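Local coordinates for protein O-methyltransferase, putative (Bacillus cereus, PDB 3DUW) that probably transfers a methyl group from S-adenosylmethionine to a hydroxyl oxygen of its substrate, working as a class I O-methyltransferase, at residues W7-D11 / V208-Y213; L50-Q55 / W75-L80; A96-R100 / E113-G117; S157-I163 / I217-K222. One frame throughout, in Å; residues are numbered along the deposited sequence.

All four contacts belong to one Rossmann-like methyltransferase subunit of a dimer. Interaction 3 sits at the edge strand 112-116 of the sheet, interaction 4 couples strands 162-166 and 214-221 farther across it, and interaction 1 brings the N-terminal helix to the end of strand 200-209, outermost on the other side within this chain; the centres of 1 and 3 are 29 Å apart. Interaction 2 packs two helices beside the cofactor pocket, with the L50 side chain about 6 Å from bound S-adenosyl-L-homocysteine. It touches interaction 4 through L53 CD2, 3.8 Å from SE of selenomethionine M218. G117 of interaction 3 contacts the ligand directly, whereas interactions 1, 2 and 4 all reach the second subunit.

Interaction 1. Residues W7-D11 / V208-Y213; sequences WTAVD and VGSKGY
W7 lays its indole over V208, and the side chain can be followed outward from the helix. W7 CB starts 3.7 Å from G209 N. With CG anti to the carbonyl carbon (chi1 -55°), the ring system is carried across the end of the strand. There V208 CB stands over the five-membered ring of W7, 3.6 Å from its centroid and 12° off the normal, a CH-pi contact. The two valine methyls divide the ring between them: CG2 lies by CD1 and NE1, while CG1 lies by CE2 and CZ2. At the far end of the indole, W7 CZ3 comes within 3.9 Å of Y213 CB.

One helical turn on, D11 receives the backbone of the turn: S210 N donates to D11 OD2 at 3.0 Å, nearly straight at 163°, though from above the carboxylate plane. The other oxygen, OD1, accepts from Q206 NE2 of the second subunit, so the carboxylate joins the turn to the dimer partner. T8 OG1, also hydrogen-bonded to I4 O, adds a bridge through water 1, which donates to it and, at 2.7 Å, to S210 O.

W7 and Y213 also make edge-to-face ring contacts with Y213 and W7 of the second subunit, and V208 pairs with a strand there. The N-terminal helix thus packs on a type I beta turn, G209 to G212, linking two antiparallel strands where the sheet continues across the dimer interface.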
loop_
_atom_site.group_PDB
_atom_site.type_symbol
_atom_site.label_atom_id
_atom_site.label_comp_id
_atom_site.label_asym_id
_atom_site.label_seq_id
_atom_site.Cartn_x
_atom_site.Cartn_y
_atom_site.Cartn_z
ATOM N N TRP A 7 -11.603 4.210 -14.712
ATOM C CA TRP A 7 -10.420 3.785 -13.967
ATOM C C TRP A 7 -9.148 4.184 -14.705
ATOM O O TRP A 7 -8.162 4.599 -14.092
ATOM C CB TRP A 7 -10.416 2.268 -13.760
ATOM C CG TRP A 7 -11.644 1.723 -13.101
ATOM C CD1 TRP A 7 -12.479 2.379 -12.246
ATOM C CD2 TRP A 7 -12.140 0.381 -13.195
ATOM N NE1 TRP A 7 -13.464 1.532 -11.799
ATOM C CE2 TRP A 7 -13.279 0.298 -12.366
ATOM C CE3 TRP A 7 -11.729 -0.759 -13.898
ATOM C CZ2 TRP A 7 -14.015 -0.883 -12.220
ATOM C CZ3 TRP A 7 -12.464 -1.935 -13.752
ATOM C CH2 TRP A 7 -13.592 -1.984 -12.919
ATOM N N THR A 8 -9.169 4.047 -16.027
ATOM C CA THR A 8 -8.014 4.396 -16.837
ATOM C C THR A 8 -7.755 5.903 -16.803
ATOM O O THR A 8 -6.610 6.338 -16.676
ATOM C CB THR A 8 -8.212 3.918 -18.291
ATOM O OG1 THR A 8 -8.347 2.489 -18.301
ATOM C CG2 THR A 8 -7.029 4.311 -19.159
ATOM N N ALA A 9 -8.822 6.692 -16.903
ATOM C CA ALA A 9 -8.701 8.144 -16.875
ATOM C C ALA A 9 -8.172 8.629 -15.529
ATOM O O ALA A 9 -7.365 9.554 -15.470
ATOM C CB ALA A 9 -10.050 8.787 -17.169
ATOM N N VAL A 10 -8.630 8.007 -14.448
ATOM C CA VAL A 10 -8.166 8.400 -13.125
ATOM C C VAL A 10 -6.683 8.056 -12.980
ATOM O O VAL A 10 -5.913 8.855 -12.453
ATOM C CB VAL A 10 -8.992 7.715 -12.014
ATOM C CG1 VAL A 10 -8.380 8.012 -10.648
ATOM C CG2 VAL A 10 -10.428 8.221 -12.059
ATOM N N ASP A 11 -6.277 6.882 -13.461
ATOM C CA ASP A 11 -4.872 6.494 -13.379
ATOM C C ASP A 11 -4.012 7.443 -14.210
ATOM O O ASP A 11 -2.886 7.760 -13.831
ATOM C CB ASP A 11 -4.685 5.047 -13.854
ATOM C CG ASP A 11 -4.466 4.076 -12.702
ATOM O OD1 ASP A 11 -4.701 4.456 -11.533
ATOM O OD2 ASP A 11 -4.059 2.926 -12.973
ATOM N N VAL A 208 -8.274 -0.831 -8.796
ATOM C CA VAL A 208 -8.757 -0.663 -10.155
ATOM C C VAL A 208 -7.832 0.361 -10.787
ATOM O O VAL A 208 -7.179 1.138 -10.091
ATOM C CB VAL A 208 -10.231 -0.178 -10.237
ATOM C CG1 VAL A 208 -11.160 -1.271 -9.741
ATOM C CG2 VAL A 208 -10.427 1.108 -9.451
ATOM N N GLY A 209 -7.760 0.347 -12.108
ATOM C CA GLY A 209 -6.893 1.274 -12.799
ATOM C C GLY A 209 -6.760 0.843 -14.239
ATOM O O GLY A 209 -7.600 0.103 -14.748
ATOM N N SER A 210 -5.692 1.287 -14.887
ATOM C CA SER A 210 -5.462 0.963 -16.288
ATOM C C SER A 210 -5.416 -0.527 -16.615
ATOM O O SER A 210 -5.679 -0.916 -17.756
ATOM C CB SER A 210 -4.174 1.630 -16.773
ATOM O OG SER A 210 -3.060 1.213 -16.008
ATOM N N LYS A 211 -5.087 -1.362 -15.631
ATOM C CA LYS A 211 -5.017 -2.804 -15.862
ATOM C C LYS A 211 -6.328 -3.510 -15.545
ATOM O O LYS A 211 -6.450 -4.722 -15.727
ATOM C CB LYS A 211 -3.883 -3.427 -15.036
ATOM C CG LYS A 211 -2.502 -2.952 -15.447
ATOM C CD LYS A 211 -1.389 -3.713 -14.732
ATOM C CE LYS A 211 -1.383 -5.193 -15.091
ATOM N NZ LYS A 211 -0.192 -5.881 -14.509
ATOM N N GLY A 212 -7.313 -2.753 -15.079
ATOM C CA GLY A 212 -8.587 -3.352 -14.751
ATOM C C GLY A 212 -8.788 -3.522 -13.259
ATOM O O GLY A 212 -8.172 -2.830 -12.446
ATOM N N TYR A 213 -9.648 -4.469 -12.912
ATOM C CA TYR A 213 -9.999 -4.760 -11.530
ATOM C C TYR A 213 -9.188 -5.951 -11.028
ATOM O O TYR A 213 -9.335 -7.066 -11.522
ATOM C CB TYR A 213 -11.512 -5.015 -11.483
ATOM C CG TYR A 213 -12.074 -5.639 -10.227
ATOM C CD1 TYR A 213 -11.581 -5.318 -8.961
ATOM C CD2 TYR A 213 -13.142 -6.531 -10.311
ATOM C CE1 TYR A 213 -12.141 -5.876 -7.812
ATOM C CE2 TYR A 213 -13.706 -7.086 -9.180
ATOM C CZ TYR A 213 -13.204 -6.761 -7.936
ATOM O OH TYR A 213 -13.766 -7.342 -6.831
HETATM O O HOH W 1 -6.796 0.660 -19.676
#

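Interaction 2. Residues L50-Q55 / W75-L80; sequences LQLLVQ and WLARGL
Q51 lays its CB and CG against W75 O near the end of helix 71-77, Q51 CB coming within 3.3 Å of W75 O. Its extended chain, with CG anti to the backbone N (chi1 -177°), then brings the amide to the rim of the W75 indole. As modelled, Q51 OE1 lies in the ring plane, 3.8 Å from W75 CZ3, with amide and ring turned 64° apart, but the exact setting of the amide is doubtful.

G79 supplies the hollow. Its CA comes within 4.7 Å of the CA of Q51, and the shallow surface at this residue takes three bumps from helix 44-57: Q51 CG, V54 CG1 and Q55 CG, the last of them 3.4 Å from G79 O. Deeper in, L76 CD2 fits between L50 and V54, meeting V54 CG2 at 3.7 Å and L50 CB at 3.8 Å. F136 of the central sheet packs against both V54 and L76.

At the outer margin Q55 NE2 donates to water 2 at 2.8 Å, and the same water donates to R78 O and L80 O. The R78 guanidinium heads elsewhere, into a salt bridge with D22. The chemistry therefore grades from leucine and valine methyls against the sheet to amides and water outside. Cohesion rests on close packing, with no clear direct hydrogen bond between the two segments, while the water ties Q55 to carbonyls of the A77-L80 turn.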
loop_
_atom_site.group_PDB
_atom_site.type_symbol
_atom_site.label_atom_id
_atom_site.label_comp_id
_atom_site.label_asym_id
_atom_site.label_seq_id
_atom_site.Cartn_x
_atom_site.Cartn_y
_atom_site.Cartn_z
ATOM N N LEU A 50 5.483 0.190 -5.324
ATOM C CA LEU A 50 6.532 -0.745 -4.934
ATOM C C LEU A 50 7.822 -0.012 -4.570
ATOM O O LEU A 50 8.449 -0.313 -3.558
ATOM C CB LEU A 50 6.811 -1.738 -6.060
ATOM C CG LEU A 50 5.700 -2.756 -6.335
ATOM C CD1 LEU A 50 6.053 -3.536 -7.585
ATOM C CD2 LEU A 50 5.523 -3.699 -5.150
ATOM N N GLN A 51 8.219 0.949 -5.396
ATOM C CA GLN A 51 9.434 1.707 -5.128
ATOM C C GLN A 51 9.353 2.391 -3.768
ATOM O O GLN A 51 10.287 2.327 -2.969
ATOM C CB GLN A 51 9.637 2.758 -6.212
ATOM C CG GLN A 51 10.906 3.567 -6.070
ATOM C CD GLN A 51 11.040 4.567 -7.185
ATOM O OE1 GLN A 51 10.332 5.565 -7.222
ATOM N NE2 GLN A 51 11.932 4.290 -8.120
ATOM N N LEU A 52 8.232 3.056 -3.508
ATOM C CA LEU A 52 8.057 3.753 -2.245
ATOM C C LEU A 52 8.048 2.794 -1.063
ATOM O O LEU A 52 8.619 3.097 -0.017
ATOM C CB LEU A 52 6.769 4.581 -2.277
ATOM C CG LEU A 52 6.808 5.774 -3.241
ATOM C CD1 LEU A 52 5.421 6.384 -3.368
ATOM C CD2 LEU A 52 7.819 6.807 -2.752
ATOM N N LEU A 53 7.424 1.628 -1.220
ATOM C CA LEU A 53 7.385 0.678 -0.117
ATOM C C LEU A 53 8.796 0.185 0.189
ATOM O O LEU A 53 9.153 -0.019 1.350
ATOM C CB LEU A 53 6.470 -0.503 -0.451
ATOM C CG LEU A 53 6.050 -1.348 0.757
ATOM C CD1 LEU A 53 5.361 -0.468 1.799
ATOM C CD2 LEU A 53 5.127 -2.468 0.294
ATOM N N VAL A 54 9.599 -0.008 -0.853
ATOM C CA VAL A 54 10.980 -0.441 -0.673
ATOM C C VAL A 54 11.737 0.631 0.117
ATOM O O VAL A 54 12.510 0.316 1.021
ATOM C CB VAL A 54 11.668 -0.669 -2.040
ATOM C CG1 VAL A 54 13.184 -0.708 -1.874
ATOM C CG2 VAL A 54 11.176 -1.977 -2.647
ATOM N N GLN A 55 11.495 1.897 -0.208
ATOM C CA GLN A 55 12.167 2.992 0.485
ATOM C C GLN A 55 11.698 3.095 1.932
ATOM O O GLN A 55 12.501 3.335 2.834
ATOM C CB GLN A 55 11.919 4.314 -0.249
ATOM C CG GLN A 55 12.406 4.299 -1.691
ATOM C CD GLN A 55 12.149 5.597 -2.426
ATOM O OE1 GLN A 55 11.043 6.137 -2.388
ATOM N NE2 GLN A 55 13.166 6.097 -3.115
ATOM N N TRP A 75 11.598 -0.280 -11.026
ATOM C CA TRP A 75 10.957 0.487 -9.964
ATOM C C TRP A 75 11.492 0.036 -8.607
ATOM O O TRP A 75 11.791 0.860 -7.742
ATOM C CB TRP A 75 9.438 0.298 -9.983
ATOM C CG TRP A 75 8.709 1.109 -11.015
ATOM C CD1 TRP A 75 8.155 0.651 -12.176
ATOM C CD2 TRP A 75 8.405 2.509 -10.951
ATOM N NE1 TRP A 75 7.517 1.678 -12.834
ATOM C CE2 TRP A 75 7.655 2.829 -12.104
ATOM C CE3 TRP A 75 8.689 3.525 -10.028
ATOM C CZ2 TRP A 75 7.186 4.122 -12.361
ATOM C CZ3 TRP A 75 8.221 4.814 -10.283
ATOM C CH2 TRP A 75 7.479 5.096 -11.442
ATOM N N LEU A 76 11.605 -1.276 -8.420
ATOM C CA LEU A 76 12.106 -1.828 -7.166
ATOM C C LEU A 76 13.557 -1.429 -6.916
ATOM O O LEU A 76 13.910 -0.974 -5.827
ATOM C CB LEU A 76 11.992 -3.355 -7.178
ATOM C CG LEU A 76 10.576 -3.937 -7.115
ATOM C CD1 LEU A 76 10.605 -5.413 -7.460
ATOM C CD2 LEU A 76 10.002 -3.729 -5.721
ATOM N N ALA A 77 14.395 -1.595 -7.934
ATOM C CA ALA A 77 15.809 -1.263 -7.806
ATOM C C ALA A 77 16.022 0.214 -7.494
ATOM O O ALA A 77 16.934 0.573 -6.749
ATOM C CB ALA A 77 16.546 -1.638 -9.079
ATOM N N ARG A 78 15.180 1.073 -8.053
ATOM C CA ARG A 78 15.317 2.499 -7.810
ATOM C C ARG A 78 14.952 2.892 -6.385
ATOM O O ARG A 78 15.181 4.030 -5.973
ATOM C CB ARG A 78 14.482 3.281 -8.820
ATOM C CG ARG A 78 15.095 3.294 -10.205
ATOM C CD ARG A 78 14.215 4.014 -11.199
ATOM N NE ARG A 78 14.917 4.244 -12.455
ATOM C CZ ARG A 78 14.373 4.826 -13.517
ATOM N NH1 ARG A 78 13.114 5.233 -13.477
ATOM N NH2 ARG A 78 15.090 5.005 -14.618
ATOM N N GLY A 79 14.395 1.949 -5.631
ATOM C CA GLY A 79 14.039 2.226 -4.252
ATOM C C GLY A 79 15.188 1.924 -3.302
ATOM O O GLY A 79 15.129 2.262 -2.117
ATOM N N LEU A 80 16.234 1.283 -3.822
ATOM C CA LEU A 80 17.416 0.929 -3.032
ATOM C C LEU A 80 18.359 2.124 -2.878
ATOM O O LEU A 80 18.246 3.107 -3.612
ATOM C CB LEU A 80 18.172 -0.218 -3.706
ATOM C CG LEU A 80 17.411 -1.522 -3.959
ATOM C CD1 LEU A 80 18.247 -2.422 -4.852
ATOM C CD2 LEU A 80 17.092 -2.211 -2.641
HETATM O O HOH W 2 15.798 5.288 -3.424
#

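Interaction 3. Residues A96-R100 / E113-G117; sequences ADIAR and EVRTG
R100 reaches from helix 93-105 across V114 to T116, along the side of strand 112-116 that faces the helix. The strand runs almost antiparallel to the helix, at 171° with 8.9 Å between the axes of the two short segments. E113, at the start, turns away from the helix, and its OE1 bonds to Y131.

V114 is the first residue to face the helix. V114 CB lies against the arginine chain, 3.7 Å from R100 NE, while V114 CG1 sits over one face of the guanidinium and also touches A96 CB at 4.0 Å. V114 O accepts from R100 NH2 at 2.9 Å; this bond is bent to 150°, and the donor stands well above the carbonyl plane. Water 3 accepts from V114 N and, weakly, from R100 NE.

R115 points the other way, toward a salt bridge with E129. T116 faces the helix again. T116 OG1 lies in the guanidinium plane and takes a second bond from R100 NH2, 2.8 Å long and straighter at 164°. Water 4 joins OG1 to R100 NH1. At G117 the strand has ended, and this residue touches bound S-adenosyl-L-homocysteine.

NH2 is thus spent on two oxygens of the strand, while R100 NH1 makes a salt bridge with D97, 2.9 Å from D97 OD1, its hydrogen bond being weak and poorly aligned. Held at several points and backed by a valine methyl, the guanidinium should have little freedom to rotate, and the nearby carboxylate probably offsets its charge at this partly exposed surface.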
loop_
_atom_site.group_PDB
_atom_site.type_symbol
_atom_site.label_atom_id
_atom_site.label_comp_id
_atom_site.label_asym_id
_atom_site.label_seq_id
_atom_site.Cartn_x
_atom_site.Cartn_y
_atom_site.Cartn_z
ATOM N N ALA A 96 14.029 -12.856 -20.098
ATOM C CA ALA A 96 15.183 -12.561 -19.262
ATOM C C ALA A 96 16.211 -11.679 -19.954
ATOM O O ALA A 96 16.719 -10.734 -19.357
ATOM C CB ALA A 96 15.833 -13.855 -18.790
ATOM N N ASP A 97 16.524 -11.979 -21.212
ATOM C CA ASP A 97 17.503 -11.165 -21.919
ATOM C C ASP A 97 16.991 -9.770 -22.225
ATOM O O ASP A 97 17.761 -8.811 -22.215
ATOM C CB ASP A 97 17.968 -11.850 -23.199
ATOM C CG ASP A 97 19.070 -12.847 -22.940
ATOM O OD1 ASP A 97 19.849 -12.623 -21.983
ATOM O OD2 ASP A 97 19.172 -13.839 -23.690
ATOM N N ILE A 98 15.697 -9.656 -22.499
ATOM C CA ILE A 98 15.112 -8.349 -22.761
ATOM C C ILE A 98 15.159 -7.565 -21.451
ATOM O O ILE A 98 15.492 -6.383 -21.446
ATOM C CB ILE A 98 13.657 -8.474 -23.281
ATOM C CG1 ILE A 98 13.681 -9.058 -24.698
ATOM C CG2 ILE A 98 12.961 -7.112 -23.267
ATOM C CD1 ILE A 98 12.321 -9.338 -25.278
ATOM N N ALA A 99 14.851 -8.232 -20.341
ATOM C CA ALA A 99 14.886 -7.586 -19.030
ATOM C C ALA A 99 16.300 -7.088 -18.718
ATOM O O ALA A 99 16.480 -5.950 -18.297
ATOM C CB ALA A 99 14.414 -8.557 -17.944
ATOM N N ARG A 100 17.302 -7.941 -18.925
ATOM C CA ARG A 100 18.686 -7.546 -18.673
ATOM C C ARG A 100 19.036 -6.318 -19.500
ATOM O O ARG A 100 19.724 -5.419 -19.025
ATOM C CB ARG A 100 19.654 -8.679 -19.027
ATOM C CG ARG A 100 19.536 -9.887 -18.125
ATOM C CD ARG A 100 20.661 -10.893 -18.360
ATOM N NE ARG A 100 20.459 -12.086 -17.541
ATOM C CZ ARG A 100 19.822 -13.180 -17.944
ATOM N NH1 ARG A 100 19.328 -13.263 -19.175
ATOM N NH2 ARG A 100 19.629 -14.179 -17.089
ATOM N N GLU A 113 20.354 -8.658 -10.550
ATOM C CA GLU A 113 20.769 -9.940 -11.091
ATOM C C GLU A 113 19.516 -10.637 -11.602
ATOM O O GLU A 113 18.574 -10.863 -10.841
ATOM C CB GLU A 113 21.427 -10.808 -10.013
ATOM C CG GLU A 113 21.623 -12.262 -10.439
ATOM C CD GLU A 113 22.371 -13.083 -9.408
ATOM O OE1 GLU A 113 21.971 -13.070 -8.225
ATOM O OE2 GLU A 113 23.360 -13.747 -9.784
ATOM N N VAL A 114 19.495 -10.943 -12.894
ATOM C CA VAL A 114 18.368 -11.642 -13.495
ATOM C C VAL A 114 18.800 -13.093 -13.665
ATOM O O VAL A 114 19.782 -13.371 -14.359
ATOM C CB VAL A 114 18.009 -11.073 -14.891
ATOM C CG1 VAL A 114 16.858 -11.860 -15.491
ATOM C CG2 VAL A 114 17.636 -9.605 -14.785
ATOM N N ARG A 115 18.086 -14.015 -13.026
ATOM C CA ARG A 115 18.420 -15.430 -13.134
ATOM C C ARG A 115 17.387 -16.145 -13.997
ATOM O O ARG A 115 16.193 -16.143 -13.690
ATOM C CB ARG A 115 18.488 -16.086 -11.749
ATOM C CG ARG A 115 18.935 -17.544 -11.814
ATOM C CD ARG A 115 19.188 -18.162 -10.441
ATOM N NE ARG A 115 20.210 -17.448 -9.683
ATOM C CZ ARG A 115 21.148 -18.038 -8.949
ATOM N NH1 ARG A 115 21.206 -19.362 -8.873
ATOM N NH2 ARG A 115 22.030 -17.302 -8.288
ATOM N N THR A 116 17.855 -16.755 -15.080
ATOM C CA THR A 116 16.976 -17.465 -15.997
ATOM C C THR A 116 16.688 -18.884 -15.533
ATOM O O THR A 116 17.589 -19.597 -15.092
ATOM C CB THR A 116 17.589 -17.541 -17.406
ATOM O OG1 THR A 116 17.866 -16.218 -17.879
ATOM C CG2 THR A 116 16.632 -18.229 -18.364
ATOM N N GLY A 117 15.426 -19.286 -15.643
ATOM C CA GLY A 117 15.035 -20.626 -15.249
ATOM C C GLY A 117 13.728 -20.649 -14.486
ATOM O O GLY A 117 13.197 -19.600 -14.117
HETATM O O HOH W 3 21.764 -10.408 -14.999
HETATM O O HOH W 4 17.991 -15.596 -20.601
#

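Interaction 4. Residues S157-I163 / I217-K222; sequences SRPGTVI and IMAVVK
I163 and A219 form an antiparallel hydrogen-bonded pair, with I163 N to A219 O at 2.9 Å and A219 N to I163 O at 2.8 Å, while V162 and V220 make the neighbouring non-hydrogen-bonded pair. The register carries on into the loop: V221 N donates to T161 O at 2.9 Å, in the carbonyl plane, and G160 N donates to V221 O at 2.8 Å from above the plane of the V221 carbonyl. G160 lies in a type II turn, R158 to T161, further fastened by R158 N bonding to T161 OG1, which is also hydrogen-bonded to F134 O.

V221 carries most of the side-chain contact. V221 CG1, anti to the backbone N (chi1 179°), approaches S157 OG at 3.8 Å, while V221 CG2 meets I163 CD1 obliquely at 4.0 Å. S157 OG itself is bonded to L154 O. A219 CB accompanies I163 on the same face of the sheet. On the other, V162 packs against L53 of helix 44-57 and I56 of the second subunit, and V220 against L52 of that subunit.

This antiparallel return of the last strand, in the order 3-2-1-4-5-7-6, is the signature of the class I methyltransferase fold.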
loop_
_atom_site.group_PDB
_atom_site.type_symbol
_atom_site.label_atom_id
_atom_site.label_comp_id
_atom_site.label_asym_id
_atom_site.label_seq_id
_atom_site.Cartn_x
_atom_site.Cartn_y
_atom_site.Cartn_z
ATOM N N SER A 157 13.268 -15.541 4.062
ATOM C CA SER A 157 13.006 -14.259 4.706
ATOM C C SER A 157 13.717 -14.083 6.044
ATOM O O SER A 157 14.493 -14.937 6.476
ATOM C CB SER A 157 11.501 -14.104 4.936
ATOM O OG SER A 157 11.047 -15.011 5.929
ATOM N N ARG A 158 13.444 -12.947 6.678
ATOM C CA ARG A 158 13.977 -12.612 7.993
ATOM C C ARG A 158 12.827 -11.906 8.703
ATOM O O ARG A 158 11.890 -11.438 8.054
ATOM C CB ARG A 158 15.183 -11.664 7.892
ATOM C CG ARG A 158 14.864 -10.258 7.382
ATOM C CD ARG A 158 16.036 -9.304 7.604
ATOM N NE ARG A 158 15.792 -7.960 7.078
ATOM C CZ ARG A 158 14.847 -7.131 7.516
ATOM N NH1 ARG A 158 14.037 -7.497 8.498
ATOM N NH2 ARG A 158 14.718 -5.925 6.974
ATOM N N PRO A 159 12.859 -11.840 10.040
ATOM C CA PRO A 159 11.759 -11.156 10.722
ATOM C C PRO A 159 11.680 -9.729 10.193
ATOM O O PRO A 159 12.687 -9.024 10.145
ATOM C CB PRO A 159 12.177 -11.216 12.188
ATOM C CG PRO A 159 12.920 -12.520 12.260
ATOM C CD PRO A 159 13.771 -12.471 11.011
ATOM N N GLY A 160 10.489 -9.311 9.777
ATOM C CA GLY A 160 10.332 -7.970 9.247
ATOM C C GLY A 160 10.242 -7.934 7.732
ATOM O O GLY A 160 9.925 -6.900 7.158
ATOM N N THR A 161 10.523 -9.058 7.081
ATOM C CA THR A 161 10.452 -9.123 5.623
ATOM C C THR A 161 9.053 -8.780 5.125
ATOM O O THR A 161 8.052 -9.207 5.700
ATOM C CB THR A 161 10.824 -10.532 5.103
ATOM O OG1 THR A 161 12.233 -10.739 5.260
ATOM C CG2 THR A 161 10.456 -10.687 3.632
ATOM N N VAL A 162 9.001 -7.994 4.055
ATOM C CA VAL A 162 7.737 -7.609 3.444
ATOM C C VAL A 162 7.532 -8.470 2.202
ATOM O O VAL A 162 8.461 -8.665 1.416
ATOM C CB VAL A 162 7.748 -6.126 3.016
ATOM C CG1 VAL A 162 6.489 -5.799 2.211
ATOM C CG2 VAL A 162 7.837 -5.234 4.242
ATOM N N ILE A 163 6.325 -9.001 2.043
ATOM C CA ILE A 163 5.993 -9.816 0.882
ATOM C C ILE A 163 4.794 -9.192 0.182
ATOM O O ILE A 163 3.764 -8.938 0.810
ATOM C CB ILE A 163 5.615 -11.263 1.282
ATOM C CG1 ILE A 163 6.794 -11.942 1.984
ATOM C CG2 ILE A 163 5.204 -12.056 0.043
ATOM C CD1 ILE A 163 6.455 -13.292 2.598
ATOM N N ILE A 217 -1.757 -8.489 -2.217
ATOM C CA ILE A 217 -1.603 -8.880 -0.830
ATOM C C ILE A 217 -0.307 -8.248 -0.328
ATOM O O ILE A 217 0.689 -8.175 -1.054
ATOM C CB ILE A 217 -1.493 -10.422 -0.687
ATOM C CG1 ILE A 217 -2.891 -11.041 -0.622
ATOM C CG2 ILE A 217 -0.667 -10.785 0.549
ATOM C CD1 ILE A 217 -2.906 -12.552 -0.789
HETATM N N MSE A 218 -0.344 -7.743 0.898
HETATM C CA MSE A 218 0.841 -7.184 1.532
HETATM C C MSE A 218 0.932 -7.929 2.851
HETATM O O MSE A 218 0.006 -7.890 3.665
HETATM C CB MSE A 218 0.723 -5.676 1.773
HETATM C CG MSE A 218 1.974 -5.089 2.426
HETATM SE SE MSE A 218 2.041 -3.157 2.443
HETATM C CE MSE A 218 1.020 -2.854 4.054
ATOM N N ALA A 219 2.043 -8.630 3.041
ATOM C CA ALA A 219 2.265 -9.418 4.240
ATOM C C ALA A 219 3.588 -9.068 4.890
ATOM O O ALA A 219 4.527 -8.627 4.226
ATOM C CB ALA A 219 2.243 -10.900 3.889
ATOM N N VAL A 220 3.653 -9.267 6.200
ATOM C CA VAL A 220 4.868 -8.999 6.947
ATOM C C VAL A 220 5.205 -10.231 7.774
ATOM O O VAL A 220 4.337 -10.806 8.434
ATOM C CB VAL A 220 4.706 -7.784 7.887
ATOM C CG1 VAL A 220 5.980 -7.575 8.693
ATOM C CG2 VAL A 220 4.394 -6.538 7.077
ATOM N N VAL A 221 6.468 -10.637 7.716
ATOM C CA VAL A 221 6.940 -11.794 8.456
ATOM C C VAL A 221 7.302 -11.375 9.875
ATOM O O VAL A 221 7.945 -10.345 10.082
ATOM C CB VAL A 221 8.188 -12.403 7.783
ATOM C CG1 VAL A 221 8.683 -13.596 8.585
ATOM C CG2 VAL A 221 7.854 -12.824 6.357
ATOM N N LYS A 222 6.881 -12.182 10.843
ATOM C CA LYS A 222 7.152 -11.924 12.253
ATOM C C LYS A 222 8.190 -12.914 12.773
ATOM O O LYS A 222 8.407 -13.941 12.093
ATOM C CB LYS A 222 5.867 -12.067 13.069
ATOM C CG LYS A 222 6.059 -11.880 14.564
ATOM C CD LYS A 222 5.229 -12.878 15.361
ATOM C CE LYS A 222 5.655 -14.313 15.073
ATOM N NZ LYS A 222 7.099 -14.550 15.368
#